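Long-range contacts in alginase (Pseudoalteromonas, PDB 4Q8K), which probably cleaves alginate by beta-elimination, as an alginate lyase of polysaccharide lyase family 18: residues K213-D218 / I352-V357; V199-T204 / V309-Q314. One frame throughout, in Å; residues are numbered along the deposited sequence.

Contact 1 of 2, residues K213-D218 / I352-V357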
# COMPACT_ATOMS: atom_id res chain seq x y z
N LYS A 213 9.70 3.78 6.60
CA LYS A 213 10.08 5.19 6.48
C LYS A 213 9.51 5.73 5.18
O LYS A 213 9.58 5.08 4.15
CB LYS A 213 11.60 5.35 6.53
CG LYS A 213 12.10 6.77 6.37
CD LYS A 213 13.63 6.83 6.41
CE LYS A 213 14.15 8.23 6.10
NZ LYS A 213 15.64 8.34 6.20
N VAL A 214 8.91 6.92 5.23
CA VAL A 214 8.31 7.49 4.04
C VAL A 214 8.90 8.86 3.76
O VAL A 214 8.93 9.71 4.65
CB VAL A 214 6.77 7.60 4.16
CG1 VAL A 214 6.18 8.18 2.89
CG2 VAL A 214 6.14 6.22 4.45
N GLU A 215 9.40 9.05 2.55
CA GLU A 215 9.88 10.36 2.11
C GLU A 215 9.11 10.68 0.84
O GLU A 215 9.18 9.95 -0.14
CB GLU A 215 11.38 10.31 1.81
CG GLU A 215 12.26 9.96 3.00
CD GLU A 215 13.66 9.56 2.57
OE1 GLU A 215 14.52 10.46 2.45
OE2 GLU A 215 13.89 8.35 2.33
N MET A 216 8.34 11.76 0.87
CA MET A 216 7.45 12.07 -0.25
C MET A 216 7.11 13.55 -0.32
O MET A 216 6.92 14.20 0.71
CB MET A 216 6.16 11.24 -0.15
CG MET A 216 5.15 11.48 -1.27
SD MET A 216 4.02 10.10 -1.57
CE MET A 216 3.27 9.88 0.05
N SER A 217 7.00 14.06 -1.54
CA SER A 217 6.61 15.45 -1.77
C SER A 217 5.25 15.79 -1.17
O SER A 217 4.35 14.95 -1.13
CB SER A 217 6.54 15.73 -3.28
OG SER A 217 7.73 15.34 -3.93
N ASP A 218 5.10 17.04 -0.74
CA ASP A 218 3.80 17.53 -0.29
C ASP A 218 2.70 17.14 -1.28
O ASP A 218 2.88 17.24 -2.51
CB ASP A 218 3.81 19.06 -0.13
CG ASP A 218 4.75 19.54 0.97
OD1 ASP A 218 5.30 18.70 1.73
OD2 ASP A 218 4.95 20.76 1.10
N ILE A 352 4.79 15.88 -7.52
CA ILE A 352 5.34 14.71 -6.84
C ILE A 352 6.66 14.29 -7.48
O ILE A 352 6.68 13.59 -8.49
CB ILE A 352 4.37 13.52 -6.81
CG1 ILE A 352 3.00 13.96 -6.29
CG2 ILE A 352 4.95 12.41 -5.94
CD1 ILE A 352 3.05 14.67 -4.98
N THR A 353 7.77 14.75 -6.90
CA THR A 353 9.10 14.47 -7.41
C THR A 353 9.87 13.54 -6.48
O THR A 353 10.99 13.14 -6.79
CB THR A 353 9.93 15.76 -7.60
OG1 THR A 353 9.99 16.48 -6.36
CG2 THR A 353 9.30 16.66 -8.67
N GLU A 354 9.27 13.23 -5.33
CA GLU A 354 9.88 12.32 -4.38
C GLU A 354 8.79 11.41 -3.84
O GLU A 354 7.73 11.87 -3.45
CB GLU A 354 10.53 13.10 -3.22
CG GLU A 354 11.32 12.24 -2.24
CD GLU A 354 11.78 13.01 -1.01
OE1 GLU A 354 12.89 12.73 -0.52
OE2 GLU A 354 11.04 13.90 -0.54
N SER A 355 9.04 10.10 -3.86
CA SER A 355 8.14 9.14 -3.23
C SER A 355 8.89 7.84 -3.00
O SER A 355 8.93 6.96 -3.86
CB SER A 355 6.90 8.88 -4.08
OG SER A 355 6.01 7.97 -3.42
N LYS A 356 9.50 7.74 -1.82
CA LYS A 356 10.34 6.61 -1.49
C LYS A 356 9.85 5.98 -0.19
O LYS A 356 9.91 6.61 0.87
CB LYS A 356 11.79 7.06 -1.33
CG LYS A 356 12.74 5.92 -0.95
CD LYS A 356 14.12 6.43 -0.60
CE LYS A 356 14.83 6.97 -1.83
NZ LYS A 356 16.26 7.27 -1.56
N VAL A 357 9.36 4.75 -0.29
CA VAL A 357 9.00 3.97 0.89
C VAL A 357 10.11 2.96 1.20
O VAL A 357 10.42 2.09 0.37
CB VAL A 357 7.64 3.27 0.73
CG1 VAL A 357 7.33 2.37 1.94
CG2 VAL A 357 6.52 4.29 0.55
O HOH W 1 12.11 6.31 2.57
O HOH W 2 15.83 9.81 0.05
O HOH W 3 14.52 12.98 1.83
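S217 OG is gripped by two consecutive backbone amides, T353 N and E354 N, each at 3.0 Å. Neither bond is straight (146° and 134°), as may be expected when one oxygen serves two adjacent N-H groups. OG lies anti to the carbonyl carbon (chi1 -52°), beside its own nitrogen. That nitrogen donates to E354 O, so backbone and side chain of one serine hold the turn entering strand 355-368. Replacing the serine with alanine would probably leave the T353 and E354 amides without this acceptor and let the 352-354 turn move more freely. Beyond it the strands run antiparallel, and the hydrogen-bonded pair E215 and K356 exchanges two nearly linear bonds, K356 N to E215 O being 2.8 Å. Their side chains lie alongside, pointing the same way, with K356 CD 3.5 Å from E215 OE2. Water 2 bridges E215 OE1 to K356 NZ, while water 3 links OE1 to E354 OE1, probably easing the repulsion of the two carboxylates. On the other face M216 SD rests 3.5 Å from S355 OG, which is hydrogen-bonded to N321. M216, I352 and S355 pack there on L323 of strand 321-324, joining the seven-stranded sheet to the facing one.

Contact 2 of 2, residues V199-T204 / V309-Q314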
# COMPACT_ATOMS: atom_id res chain seq x y z
N VAL A 199 -5.83 -17.96 -1.98
CA VAL A 199 -7.03 -18.62 -1.50
C VAL A 199 -7.94 -17.57 -0.89
O VAL A 199 -7.68 -16.37 -1.01
CB VAL A 199 -6.70 -19.72 -0.47
CG1 VAL A 199 -5.98 -20.89 -1.16
CG2 VAL A 199 -5.85 -19.15 0.67
N ALA A 200 -9.01 -18.00 -0.24
CA ALA A 200 -9.96 -17.05 0.34
C ALA A 200 -9.34 -16.32 1.53
O ALA A 200 -8.42 -16.83 2.16
CB ALA A 200 -11.24 -17.77 0.76
N MET A 201 -9.83 -15.12 1.81
CA MET A 201 -9.37 -14.40 3.00
C MET A 201 -9.58 -15.26 4.24
O MET A 201 -8.73 -15.30 5.13
CB MET A 201 -10.12 -13.07 3.16
CG MET A 201 -9.69 -11.98 2.15
SD MET A 201 -7.99 -11.42 2.40
CE MET A 201 -8.12 -10.47 3.90
N THR A 202 -10.70 -15.97 4.28
CA THR A 202 -11.07 -16.81 5.41
C THR A 202 -10.28 -18.12 5.49
O THR A 202 -10.52 -18.93 6.38
CB THR A 202 -12.57 -17.15 5.38
OG1 THR A 202 -12.91 -17.69 4.10
CG2 THR A 202 -13.41 -15.91 5.65
N GLN A 203 -9.36 -18.33 4.56
CA GLN A 203 -8.59 -19.56 4.55
C GLN A 203 -7.13 -19.39 4.87
O GLN A 203 -6.35 -20.32 4.73
CB GLN A 203 -8.74 -20.28 3.20
CG GLN A 203 -10.14 -20.76 2.93
CD GLN A 203 -10.24 -21.47 1.60
OE1 GLN A 203 -9.72 -20.99 0.59
NE2 GLN A 203 -10.89 -22.63 1.60
N THR A 204 -6.70 -18.19 5.27
CA THR A 204 -5.34 -18.01 5.73
C THR A 204 -5.18 -17.24 7.00
O THR A 204 -5.95 -16.39 7.29
CB THR A 204 -4.43 -17.23 4.74
OG1 THR A 204 -5.03 -15.99 4.40
CG2 THR A 204 -4.25 -17.98 3.52
N VAL A 309 -13.83 -8.94 7.26
CA VAL A 309 -13.91 -8.31 5.95
C VAL A 309 -14.70 -9.16 4.96
O VAL A 309 -14.86 -10.37 5.17
CB VAL A 309 -12.51 -8.03 5.38
CG1 VAL A 309 -11.75 -7.04 6.27
CG2 VAL A 309 -11.73 -9.33 5.24
N GLU A 310 -15.19 -8.54 3.90
CA GLU A 310 -15.87 -9.29 2.84
C GLU A 310 -14.88 -10.29 2.26
O GLU A 310 -13.77 -9.93 1.89
CB GLU A 310 -16.38 -8.36 1.74
CG GLU A 310 -17.26 -9.06 0.70
CD GLU A 310 -17.98 -8.09 -0.22
OE1 GLU A 310 -17.31 -7.25 -0.85
OE2 GLU A 310 -19.23 -8.16 -0.31
N ASP A 311 -15.29 -11.55 2.22
CA ASP A 311 -14.42 -12.61 1.74
C ASP A 311 -14.28 -12.55 0.22
O ASP A 311 -15.19 -12.12 -0.48
CB ASP A 311 -15.00 -13.96 2.18
CG ASP A 311 -13.95 -15.05 2.28
OD1 ASP A 311 -12.75 -14.74 2.18
OD2 ASP A 311 -14.34 -16.22 2.49
N ASP A 312 -13.12 -12.97 -0.27
CA ASP A 312 -12.91 -13.16 -1.70
C ASP A 312 -12.12 -14.44 -1.87
O ASP A 312 -11.15 -14.65 -1.15
CB ASP A 312 -12.15 -11.99 -2.32
CG ASP A 312 -11.92 -12.17 -3.82
OD1 ASP A 312 -11.07 -13.00 -4.20
OD2 ASP A 312 -12.58 -11.46 -4.61
N SER A 313 -12.53 -15.28 -2.81
CA SER A 313 -11.97 -16.63 -2.94
C SER A 313 -10.53 -16.70 -3.45
O SER A 313 -9.85 -17.71 -3.25
CB SER A 313 -12.87 -17.49 -3.83
OG SER A 313 -12.91 -16.98 -5.15
N GLN A 314 -10.07 -15.64 -4.11
CA GLN A 314 -8.71 -15.62 -4.65
C GLN A 314 -7.99 -14.35 -4.25
O GLN A 314 -7.48 -13.61 -5.08
CB GLN A 314 -8.74 -15.76 -6.18
CG GLN A 314 -9.42 -17.02 -6.66
CD GLN A 314 -8.70 -18.27 -6.22
OE1 GLN A 314 -7.47 -18.30 -6.17
NE2 GLN A 314 -9.46 -19.31 -5.88
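T202 and D311 meet where two loops at one end of the beta-jelly-roll run nearly antiparallel, the first turning through a short 3-10 segment, 201-203. Side-chain hydrogen bonds come first. The carboxylate of D311 receives both donors of T202: the hydroxyl OG1 gives to OD2 at 2.6 Å, from the syn side but 33° out of the plane, and the backbone N reaches OD1 at 3.2 Å from above that plane. With CG anti to the backbone N (chi1 -155°), D311 extends to the start of the 3-10 turn, its side chain crossing that of T202 at about a right angle. The two oxygens thus hold hydroxyl and amide of one residue, which should limit rotation of the carboxylate.

Backbone contacts follow. D312 O accepts a rather long bond from M201 N, 3.3 Å, and is also approached by A200 CA at 3.1 Å in a CA-H...O contact. Each loop braces itself as well: A200 N donates to Q203 OE1, and D312 OD1 takes Q314 N in an Asx turn while also bonding S230. By contrast, D312 N is buried with no partner.

Apolar packing forms the inner side. M201, bent at chi2 and chi3, brings its methyl to V309, and both side chains rest on I235 of strand 234-241 and V296 of strand 295-300, one from each sheet. Between the two residues themselves, the methyl M201 CE touches V309 CG2 at 4.0 Å.

From the N terminus, the chain first reaches 199-204, the loop between strands 186-193 and 204-216, then runs along the latter strand into 213-218. Contact 2 closes next, when 309-314 returns to 199-204 after strand 303-308 and before strand 316-319. Contact 1 closes last, with 352-357 leading into strand 355-368. The two loops therefore cross, since 213-218 lies within the span of contact 2 and 309-314 within that of contact 1. Their centres are 32 Å apart, on opposite sides of the chain's centre. Contact 1 pairs neighbouring strands within one sheet; contact 2 joins connections that pass between the two sheets.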